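PDB 1PVM: CBS domain-containing protein from Thermoplasma acidophilum DSM 1728, which is of unknown function but pairs two CBS domains, modules that often bind adenosyl ligands in related proteins, with a zinc-ribbon-like domain that binds iron. Local coordinates for residues Asp30-Lys33 and Ile34-Asn38; Ser90-Val94 and Lys95-Ala99; Gly120-Thr123 and Leu124-Ser128. All coordinates share one frame; numbering follows the deposited sequence.

Interaction 1: Asp30-Lys33 and Ile34-Asn38; sequences DAVK and IMNEN
Val-32 and Asn-36, one helical turn apart, lie side by side and point the same way. The CG1 methyl of Val-32 touches the amide nitrogen ND2 of Asn-36 at 3.4 Å; with CG1 anti to the backbone N (chi1 167°) the methyl leans forward along the helix onto the amide. Beneath them the backbone bond from Asn-36 N to Val-32 O is short, 2.8 Å, and nearly straight at 171°. The asparagine amide is held from outside as well, since ND2 donates to the carbonyl of Ile-62 of the second subunit, while Val-32 packs on Ile-66 of that subunit; a small branched side chain and a polar amide thus share the dimer-facing side. The stretch belongs to helix 28-38, the crossover helix of the beta-alpha-beta unit between strands 21-23 and 42-46 in the first CBS domain. Ala-31 and Met-35 face the sheet and pack on Leu-56, the alanine short enough to bring the backbone close and the methionine long enough to reach inward. On the looser, solvent side Lys-33 bends back at chi3 (-56°) to set NZ 3.0 Å from OD1 of Asp-30, a salt bridge. Here the weak bond from Ile-34 N to Asp-30 O stretches to 3.5 Å. Glu-37 N donates to Lys-33 O, and the extended glutamate side chain lies on the exposed side.

Interaction 2: Ser90-Val94 and Lys95-Ala99; sequences SDYDV and KDVAA
The start of helix 94-104 in the second CBS domain is closed by an N-cap, Asp-93, whose side chain folds forward over the first turn. Its OD2 accepts from Lys-95 N at 2.9 Å, and the N-H arrives from above the carboxylate plane, 58° out of it. This placement follows from CG standing anti to the backbone N (chi1 173°), which turns the carboxylate toward the helix. OD2 also lies 3.1 Å from CB of Lys-95, whose extended chain carries its ammonium group away. An aspartate suits the position: its short side chain can reach a backbone N-H of the first turn, and its negative charge probably interacts favourably with the positive end of the helix dipole. The other oxygen, OD1, accepts from the backbone N of Met-9, tying the cap to the N-terminal segment.

The carbonyl of Asp-93 serves the next N-H groups. Asp-93 O receives Val-97 N at 3.2 Å, nearly in line with the carbonyl, and a weak, bent bond from Asp-96 N. Val-94 O then accepts from Ala-98 N, beginning the regular helical pattern.

Tyr-92, just before the cap, leans its ring on this turn. CD2 meets CB of Asp-96 at 3.4 Å, which makes the methylene the part that touches the ring; the carboxylate plane stands nearly perpendicular (89°) to the ring plane. CB of Tyr-92 also rests 3.7 Å from CG2 of Val-97, and both residues touch Val-11. Branched Val-94 and Val-97 suit the buried side, where both meet Leu-127. The apolar contact of Tyr-92, the residue before the cap, with Val-97, the fourth residue of the helix, fits a hydrophobic staple accompanying the aspartate N-cap.

Interaction 3: Gly120-Thr123 and Leu124-Ser128; sequences GIVT and LTDLS
Strand 118-123 runs straight into helix 124-127: Thr-123 keeps an extended backbone, Leu-124 is already helical, and Leu-127 N donates to Thr-123 O at 3.1 Å in the carbonyl plane. Thr-123 and Asp-126 close this junction as a capping box. OG1 of Thr-123 accepts from Asp-126 N (3.2 Å, 165°); with OG1 set between the backbone N and the carbonyl carbon (chi1 66°), the hydroxyl faces the first helical turn. In return, OD1 of Asp-126 accepts from Thr-123 N at 3.0 Å, the donor lying 46° out of the carboxylate plane. The same OD1 lies 2.7 Å from a water that is also near Ile-121 O. Threonine suits an extended N-cap because it combines a beta-branched carbon with an accepting oxygen, and aspartate is just long enough to reach back. Without this carboxylate, as with an alanine here, Thr-123 N would probably lose its acceptor, and with it the half of the capping box that reaches back to the strand. On the buried side, Val-122 and Leu-127 cross at about a right angle, CG2 of the valine 3.9 Å from CG of the leucine. Both pack on Val-97 of helix 94-104, while Leu-124 meets Ile-139 and Leu-140 of helix 133-145, and Thr-125 and Ser-128 pack on Leu-140 of the second subunit.

Interactions 2 and 3 belong to one CBS domain, their centres about 10 Å apart, and share a hydrophobic seam: CB of Val-94 lies 3.9 Å from CD2 of Leu-127, and CG1 of Val-97 is 3.9 Å from CG1 of Val-122. The first turn of helix 94-104 thus packs on the strand-helix junction of interaction 3. Interaction 1 sits in the other CBS domain, its centre about 19 Å from that of interaction 3 and about 28 Å from that of interaction 2. It has no direct touch with either, but interactions 1 and 3 both meet the second subunit. All three lie away from the four-cysteine metal site, which holds mercury here.

Interaction 1: Asp30-Lys33 and Ile34-Asn38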
ATOM      1  N   ASP B  30       2.924 -10.588 -12.516  1.00  9.05           N
ATOM      2  CA  ASP B  30       3.817  -9.850 -13.403  1.00  9.40           C
ATOM      3  C   ASP B  30       3.763  -8.337 -13.219  1.00  9.15           C
ATOM      4  O   ASP B  30       4.774  -7.655 -13.379  1.00  9.40           O
ATOM      5  CB  ASP B  30       3.542 -10.203 -14.868  1.00 10.38           C
ATOM      6  CG  ASP B  30       4.024 -11.599 -15.226  1.00 14.39           C
ATOM      7  OD1 ASP B  30       4.994 -12.070 -14.594  1.00 17.11           O
ATOM      8  OD2 ASP B  30       3.446 -12.221 -16.142  1.00 17.15           O
ATOM      9  N   ALA B  31       2.592  -7.812 -12.876  1.00  7.94           N
ATOM     10  CA  ALA B  31       2.452  -6.375 -12.682  1.00  8.38           C
ATOM     11  C   ALA B  31       3.202  -5.938 -11.432  1.00  8.04           C
ATOM     12  O   ALA B  31       3.886  -4.918 -11.429  1.00  8.76           O
ATOM     13  CB  ALA B  31       0.973  -5.998 -12.567  1.00  8.14           C
ATOM     14  N   VAL B  32       3.066  -6.709 -10.363  1.00  7.62           N
ATOM     15  CA  VAL B  32       3.741  -6.373  -9.117  1.00  8.09           C
ATOM     16  C   VAL B  32       5.261  -6.445  -9.273  1.00  9.31           C
ATOM     17  O   VAL B  32       5.984  -5.703  -8.609  1.00  9.76           O
ATOM     18  CB  VAL B  32       3.251  -7.287  -7.973  1.00  8.00           C
ATOM     19  CG1 VAL B  32       4.156  -7.163  -6.767  1.00  9.14           C
ATOM     20  CG2 VAL B  32       1.823  -6.901  -7.596  1.00  7.15           C
ATOM     21  N   LYS B  33       5.749  -7.317 -10.156  1.00  9.49           N
ATOM     22  CA  LYS B  33       7.191  -7.413 -10.389  1.00 11.71           C
ATOM     23  C   LYS B  33       7.681  -6.052 -10.874  1.00 11.54           C
ATOM     24  O   LYS B  33       8.749  -5.578 -10.482  1.00 10.99           O
ATOM     25  CB  LYS B  33       7.521  -8.449 -11.469  1.00 15.69           C
ATOM     26  CG  LYS B  33       7.260  -9.887 -11.099  1.00 21.41           C
ATOM     27  CD  LYS B  33       7.866 -10.826 -12.149  1.00 25.56           C
ATOM     28  CE  LYS B  33       7.354 -10.513 -13.550  1.00 28.97           C
ATOM     29  NZ  LYS B  33       7.958 -11.384 -14.601  1.00 29.83           N
ATOM     30  N   ILE B  34       6.896  -5.434 -11.751  1.00 10.29           N
ATOM     31  CA  ILE B  34       7.236  -4.124 -12.292  1.00 10.02           C
ATOM     32  C   ILE B  34       7.211  -3.080 -11.177  1.00 10.18           C
ATOM     33  O   ILE B  34       8.084  -2.218 -11.101  1.00 11.11           O
ATOM     34  CB  ILE B  34       6.247  -3.722 -13.411  1.00 10.66           C
ATOM     35  CG1 ILE B  34       6.391  -4.684 -14.594  1.00 12.18           C
ATOM     36  CG2 ILE B  34       6.504  -2.285 -13.856  1.00 11.02           C
ATOM     37  CD1 ILE B  34       5.398  -4.438 -15.705  1.00 13.99           C
ATOM     38  N   MET B  35       6.211  -3.160 -10.307  1.00  9.69           N
ATOM     39  CA  MET B  35       6.112  -2.214  -9.203  1.00 10.16           C
ATOM     40  C   MET B  35       7.304  -2.331  -8.251  1.00 10.39           C
ATOM     41  O   MET B  35       7.915  -1.326  -7.891  1.00 10.29           O
ATOM     42  CB  MET B  35       4.824  -2.443  -8.407  1.00 12.51           C
ATOM     43  CG  MET B  35       3.529  -2.170  -9.153  1.00 14.58           C
ATOM     44  SD  MET B  35       2.119  -2.319  -8.012  1.00 19.50           S
ATOM     45  CE  MET B  35       0.967  -1.192  -8.744  1.00 20.24           C
ATOM     46  N   ASN B  36       7.636  -3.556  -7.846  1.00 10.09           N
ATOM     47  CA  ASN B  36       8.745  -3.768  -6.917  1.00 11.62           C
ATOM     48  C   ASN B  36      10.092  -3.375  -7.500  1.00 12.44           C
ATOM     49  O   ASN B  36      10.922  -2.771  -6.825  1.00 14.52           O
ATOM     50  CB  ASN B  36       8.796  -5.233  -6.451  1.00 11.22           C
ATOM     51  CG  ASN B  36       7.638  -5.594  -5.530  1.00 11.93           C
ATOM     52  OD1 ASN B  36       7.062  -4.726  -4.876  1.00 14.05           O
ATOM     53  ND2 ASN B  36       7.304  -6.880  -5.464  1.00 11.12           N
ATOM     54  N   GLU B  37      10.306  -3.714  -8.762  1.00 12.87           N
ATOM     55  CA  GLU B  37      11.560  -3.402  -9.428  1.00 15.61           C
ATOM     56  C   GLU B  37      11.812  -1.901  -9.531  1.00 16.31           C
ATOM     57  O   GLU B  37      12.908  -1.423  -9.243  1.00 17.21           O
ATOM     58  CB  GLU B  37      11.543  -4.006 -10.827  1.00 19.76           C
ATOM     59  CG  GLU B  37      12.834  -3.889 -11.587  1.00 27.62           C
ATOM     60  CD  GLU B  37      12.676  -4.388 -13.004  1.00 32.52           C
ATOM     61  OE1 GLU B  37      11.960  -5.396 -13.187  1.00 37.43           O
ATOM     62  OE2 GLU B  37      13.260  -3.785 -13.927  1.00 36.30           O
ATOM     63  N   ASN B  38      10.784  -1.160  -9.935  1.00 15.39           N
ATOM     64  CA  ASN B  38      10.894   0.283 -10.114  1.00 14.58           C
ATOM     65  C   ASN B  38      10.508   1.124  -8.898  1.00 12.86           C
ATOM     66  O   ASN B  38      10.617   2.349  -8.944  1.00 13.28           O
ATOM     67  CB  ASN B  38      10.026   0.728 -11.301  1.00 13.95           C
ATOM     68  CG  ASN B  38      10.392   0.023 -12.597  1.00 17.16           C
ATOM     69  OD1 ASN B  38       9.843  -1.030 -12.930  1.00 18.95           O
ATOM     70  ND2 ASN B  38      11.333   0.599 -13.332  1.00 16.19           N
TER

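Interaction 2: Ser90-Val94 and Lys95-Ala99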
ATOM      1  N   SER B  90      -4.923  18.183 -16.477  1.00 12.00           N
ATOM      2  CA  SER B  90      -3.583  18.723 -16.270  1.00 12.43           C
ATOM      3  C   SER B  90      -3.543  20.161 -15.764  1.00 11.57           C
ATOM      4  O   SER B  90      -2.522  20.598 -15.236  1.00 11.69           O
ATOM      5  CB  SER B  90      -2.772  18.621 -17.564  1.00 12.00           C
ATOM      6  OG  SER B  90      -3.364  19.388 -18.598  1.00 14.21           O
ATOM      7  N   ASP B  91      -4.638  20.898 -15.917  1.00 12.52           N
ATOM      8  CA  ASP B  91      -4.659  22.284 -15.457  1.00 13.21           C
ATOM      9  C   ASP B  91      -5.188  22.452 -14.031  1.00 13.56           C
ATOM     10  O   ASP B  91      -5.272  23.565 -13.520  1.00 14.36           O
ATOM     11  CB  ASP B  91      -5.451  23.160 -16.439  1.00 14.99           C
ATOM     12  CG  ASP B  91      -6.925  22.808 -16.493  1.00 19.70           C
ATOM     13  OD1 ASP B  91      -7.314  21.715 -16.024  1.00 20.29           O
ATOM     14  OD2 ASP B  91      -7.701  23.633 -17.024  1.00 21.15           O
ATOM     15  N   TYR B  92      -5.525  21.342 -13.383  1.00 12.27           N
ATOM     16  CA  TYR B  92      -6.016  21.374 -12.003  1.00 11.86           C
ATOM     17  C   TYR B  92      -4.975  21.933 -11.037  1.00 11.19           C
ATOM     18  O   TYR B  92      -3.780  21.674 -11.176  1.00 10.42           O
ATOM     19  CB  TYR B  92      -6.362  19.959 -11.527  1.00 12.33           C
ATOM     20  CG  TYR B  92      -7.797  19.530 -11.711  1.00 12.31           C
ATOM     21  CD1 TYR B  92      -8.503  19.843 -12.869  1.00 14.51           C
ATOM     22  CD2 TYR B  92      -8.437  18.764 -10.738  1.00 13.85           C
ATOM     23  CE1 TYR B  92      -9.817  19.400 -13.055  1.00 15.61           C
ATOM     24  CE2 TYR B  92      -9.741  18.316 -10.912  1.00 13.85           C
ATOM     25  CZ  TYR B  92     -10.425  18.636 -12.070  1.00 15.64           C
ATOM     26  OH  TYR B  92     -11.714  18.182 -12.246  1.00 18.32           O
ATOM     27  N   ASP B  93      -5.432  22.701 -10.056  1.00 11.33           N
ATOM     28  CA  ASP B  93      -4.537  23.213  -9.031  1.00 12.57           C
ATOM     29  C   ASP B  93      -4.399  22.034  -8.069  1.00 11.73           C
ATOM     30  O   ASP B  93      -5.280  21.172  -8.021  1.00 11.80           O
ATOM     31  CB  ASP B  93      -5.167  24.392  -8.285  1.00 11.86           C
ATOM     32  CG  ASP B  93      -4.330  24.838  -7.104  1.00 13.24           C
ATOM     33  OD1 ASP B  93      -3.212  25.340  -7.335  1.00 14.77           O
ATOM     34  OD2 ASP B  93      -4.771  24.680  -5.948  1.00 13.66           O
ATOM     35  N   VAL B  94      -3.315  21.984  -7.303  1.00 12.59           N
ATOM     36  CA  VAL B  94      -3.134  20.877  -6.368  1.00 13.16           C
ATOM     37  C   VAL B  94      -4.329  20.756  -5.425  1.00 14.29           C
ATOM     38  O   VAL B  94      -4.680  19.653  -5.004  1.00 14.04           O
ATOM     39  CB  VAL B  94      -1.831  21.018  -5.526  1.00 13.42           C
ATOM     40  CG1 VAL B  94      -0.618  21.030  -6.437  1.00 12.97           C
ATOM     41  CG2 VAL B  94      -1.883  22.270  -4.658  1.00 14.22           C
ATOM     42  N   LYS B  95      -4.964  21.880  -5.107  1.00 14.30           N
ATOM     43  CA  LYS B  95      -6.119  21.869  -4.212  1.00 16.40           C
ATOM     44  C   LYS B  95      -7.272  21.053  -4.801  1.00 14.67           C
ATOM     45  O   LYS B  95      -7.947  20.314  -4.085  1.00 13.03           O
ATOM     46  CB  LYS B  95      -6.600  23.296  -3.935  1.00 20.30           C
ATOM     47  CG  LYS B  95      -7.897  23.342  -3.142  1.00 26.56           C
ATOM     48  CD  LYS B  95      -8.539  24.722  -3.152  1.00 30.69           C
ATOM     49  CE  LYS B  95      -9.880  24.693  -2.427  1.00 33.10           C
ATOM     50  NZ  LYS B  95     -10.597  25.999  -2.490  1.00 36.85           N
ATOM     51  N   ASP B  96      -7.489  21.200  -6.106  1.00 13.35           N
ATOM     52  CA  ASP B  96      -8.543  20.482  -6.817  1.00 13.83           C
ATOM     53  C   ASP B  96      -8.223  18.989  -6.883  1.00 12.04           C
ATOM     54  O   ASP B  96      -9.117  18.147  -6.807  1.00 12.19           O
ATOM     55  CB  ASP B  96      -8.683  21.029  -8.239  1.00 18.01           C
ATOM     56  CG  ASP B  96      -9.015  22.509  -8.265  1.00 22.96           C
ATOM     57  OD1 ASP B  96      -8.856  23.133  -9.337  1.00 27.27           O
ATOM     58  OD2 ASP B  96      -9.439  23.045  -7.222  1.00 24.49           O
ATOM     59  N   VAL B  97      -6.944  18.665  -7.035  1.00 11.14           N
ATOM     60  CA  VAL B  97      -6.527  17.272  -7.105  1.00 10.42           C
ATOM     61  C   VAL B  97      -6.738  16.619  -5.742  1.00 10.29           C
ATOM     62  O   VAL B  97      -7.212  15.488  -5.651  1.00  9.73           O
ATOM     63  CB  VAL B  97      -5.043  17.155  -7.512  1.00 10.86           C
ATOM     64  CG1 VAL B  97      -4.645  15.683  -7.635  1.00  9.81           C
ATOM     65  CG2 VAL B  97      -4.826  17.864  -8.835  1.00  9.65           C
ATOM     66  N   ALA B  98      -6.393  17.344  -4.684  1.00  9.68           N
ATOM     67  CA  ALA B  98      -6.562  16.838  -3.329  1.00  9.93           C
ATOM     68  C   ALA B  98      -8.026  16.475  -3.075  1.00  9.55           C
ATOM     69  O   ALA B  98      -8.329  15.399  -2.551  1.00  9.67           O
ATOM     70  CB  ALA B  98      -6.095  17.883  -2.320  1.00 10.47           C
ATOM     71  N   ALA B  99      -8.932  17.378  -3.443  1.00 10.29           N
ATOM     72  CA  ALA B  99     -10.358  17.143  -3.255  1.00  9.51           C
ATOM     73  C   ALA B  99     -10.826  15.915  -4.036  1.00  9.26           C
ATOM     74  O   ALA B  99     -11.651  15.141  -3.550  1.00  8.60           O
ATOM     75  CB  ALA B  99     -11.148  18.371  -3.687  1.00  9.78           C
TER

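Interaction 3: Gly120-Thr123 and Leu124-Ser128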
ATOM      1  N   GLY B 120       0.413  11.636 -17.270  1.00 10.22           N
ATOM      2  CA  GLY B 120       1.193  11.365 -16.079  1.00  9.12           C
ATOM      3  C   GLY B 120       0.369  10.805 -14.949  1.00  8.34           C
ATOM      4  O   GLY B 120      -0.816  10.526 -15.103  1.00  8.73           O
ATOM      5  N   ILE B 121       1.018  10.605 -13.810  1.00  9.16           N
ATOM      6  CA  ILE B 121       0.337  10.123 -12.621  1.00  8.74           C
ATOM      7  C   ILE B 121       0.783  11.045 -11.501  1.00  8.89           C
ATOM      8  O   ILE B 121       1.953  11.427 -11.441  1.00  9.92           O
ATOM      9  CB  ILE B 121       0.721   8.660 -12.272  1.00 10.80           C
ATOM     10  CG1 ILE B 121       0.098   7.705 -13.296  1.00 11.80           C
ATOM     11  CG2 ILE B 121       0.252   8.315 -10.852  1.00  9.20           C
ATOM     12  CD1 ILE B 121       0.368   6.240 -13.020  1.00 15.81           C
ATOM     13  N   VAL B 122      -0.154  11.432 -10.642  1.00  8.53           N
ATOM     14  CA  VAL B 122       0.158  12.294  -9.506  1.00  7.80           C
ATOM     15  C   VAL B 122      -0.191  11.525  -8.227  1.00  7.91           C
ATOM     16  O   VAL B 122      -1.231  10.869  -8.145  1.00  7.97           O
ATOM     17  CB  VAL B 122      -0.630  13.634  -9.575  1.00  7.99           C
ATOM     18  CG1 VAL B 122      -2.129  13.373  -9.595  1.00  8.33           C
ATOM     19  CG2 VAL B 122      -0.240  14.529  -8.401  1.00  9.61           C
ATOM     20  N   THR B 123       0.700  11.592  -7.245  1.00  7.89           N
ATOM     21  CA  THR B 123       0.515  10.890  -5.978  1.00  7.30           C
ATOM     22  C   THR B 123       0.477  11.852  -4.803  1.00  6.68           C
ATOM     23  O   THR B 123       0.800  13.029  -4.938  1.00  7.47           O
ATOM     24  CB  THR B 123       1.680   9.933  -5.703  1.00  8.26           C
ATOM     25  OG1 THR B 123       2.877  10.704  -5.510  1.00 10.13           O
ATOM     26  CG2 THR B 123       1.879   8.965  -6.864  1.00  7.50           C
ATOM     27  N   LEU B 124       0.103  11.335  -3.639  1.00  6.83           N
ATOM     28  CA  LEU B 124       0.070  12.149  -2.434  1.00  7.63           C
ATOM     29  C   LEU B 124       1.474  12.681  -2.153  1.00  8.89           C
ATOM     30  O   LEU B 124       1.632  13.800  -1.674  1.00 10.23           O
ATOM     31  CB  LEU B 124      -0.405  11.323  -1.235  1.00  7.87           C
ATOM     32  CG  LEU B 124      -0.294  12.028   0.124  1.00  9.76           C
ATOM     33  CD1 LEU B 124      -1.164  13.280   0.142  1.00  9.66           C
ATOM     34  CD2 LEU B 124      -0.722  11.074   1.220  1.00 10.43           C
ATOM     35  N   THR B 125       2.496  11.879  -2.443  1.00  9.06           N
ATOM     36  CA  THR B 125       3.866  12.325  -2.207  1.00 10.93           C
ATOM     37  C   THR B 125       4.161  13.578  -3.032  1.00 12.29           C
ATOM     38  O   THR B 125       4.740  14.543  -2.523  1.00 11.37           O
ATOM     39  CB  THR B 125       4.898  11.233  -2.564  1.00 11.43           C
ATOM     40  OG1 THR B 125       4.633  10.055  -1.794  1.00 11.97           O
ATOM     41  CG2 THR B 125       6.313  11.720  -2.243  1.00 11.92           C
ATOM     42  N   ASP B 126       3.767  13.560  -4.305  1.00 12.38           N
ATOM     43  CA  ASP B 126       3.972  14.711  -5.185  1.00 13.07           C
ATOM     44  C   ASP B 126       3.275  15.931  -4.587  1.00 12.69           C
ATOM     45  O   ASP B 126       3.852  17.009  -4.486  1.00 14.08           O
ATOM     46  CB  ASP B 126       3.378  14.442  -6.569  1.00 12.85           C
ATOM     47  CG  ASP B 126       4.044  13.287  -7.279  1.00 13.54           C
ATOM     48  OD1 ASP B 126       3.392  12.669  -8.146  1.00 14.32           O
ATOM     49  OD2 ASP B 126       5.222  13.003  -6.981  1.00 15.65           O
ATOM     50  N   LEU B 127       2.024  15.739  -4.189  1.00 10.47           N
ATOM     51  CA  LEU B 127       1.214  16.808  -3.628  1.00 10.50           C
ATOM     52  C   LEU B 127       1.650  17.299  -2.255  1.00 10.21           C
ATOM     53  O   LEU B 127       1.415  18.458  -1.910  1.00 10.90           O
ATOM     54  CB  LEU B 127      -0.244  16.353  -3.542  1.00 11.08           C
ATOM     55  CG  LEU B 127      -0.933  15.951  -4.845  1.00  9.26           C
ATOM     56  CD1 LEU B 127      -2.203  15.196  -4.507  1.00 11.28           C
ATOM     57  CD2 LEU B 127      -1.235  17.181  -5.693  1.00 11.07           C
ATOM     58  N   SER B 128       2.280  16.429  -1.472  1.00 10.87           N
ATOM     59  CA  SER B 128       2.694  16.786  -0.117  1.00 10.54           C
ATOM     60  C   SER B 128       3.597  18.012  -0.021  1.00 11.26           C
ATOM     61  O   SER B 128       3.687  18.628   1.039  1.00 12.31           O
ATOM     62  CB  SER B 128       3.391  15.601   0.564  1.00 10.34           C
ATOM     63  OG  SER B 128       4.697  15.389   0.051  1.00 10.66           O
TER
HETATM   64  O   HOH W   1       3.992  10.354  -9.471  1.00 21.05           O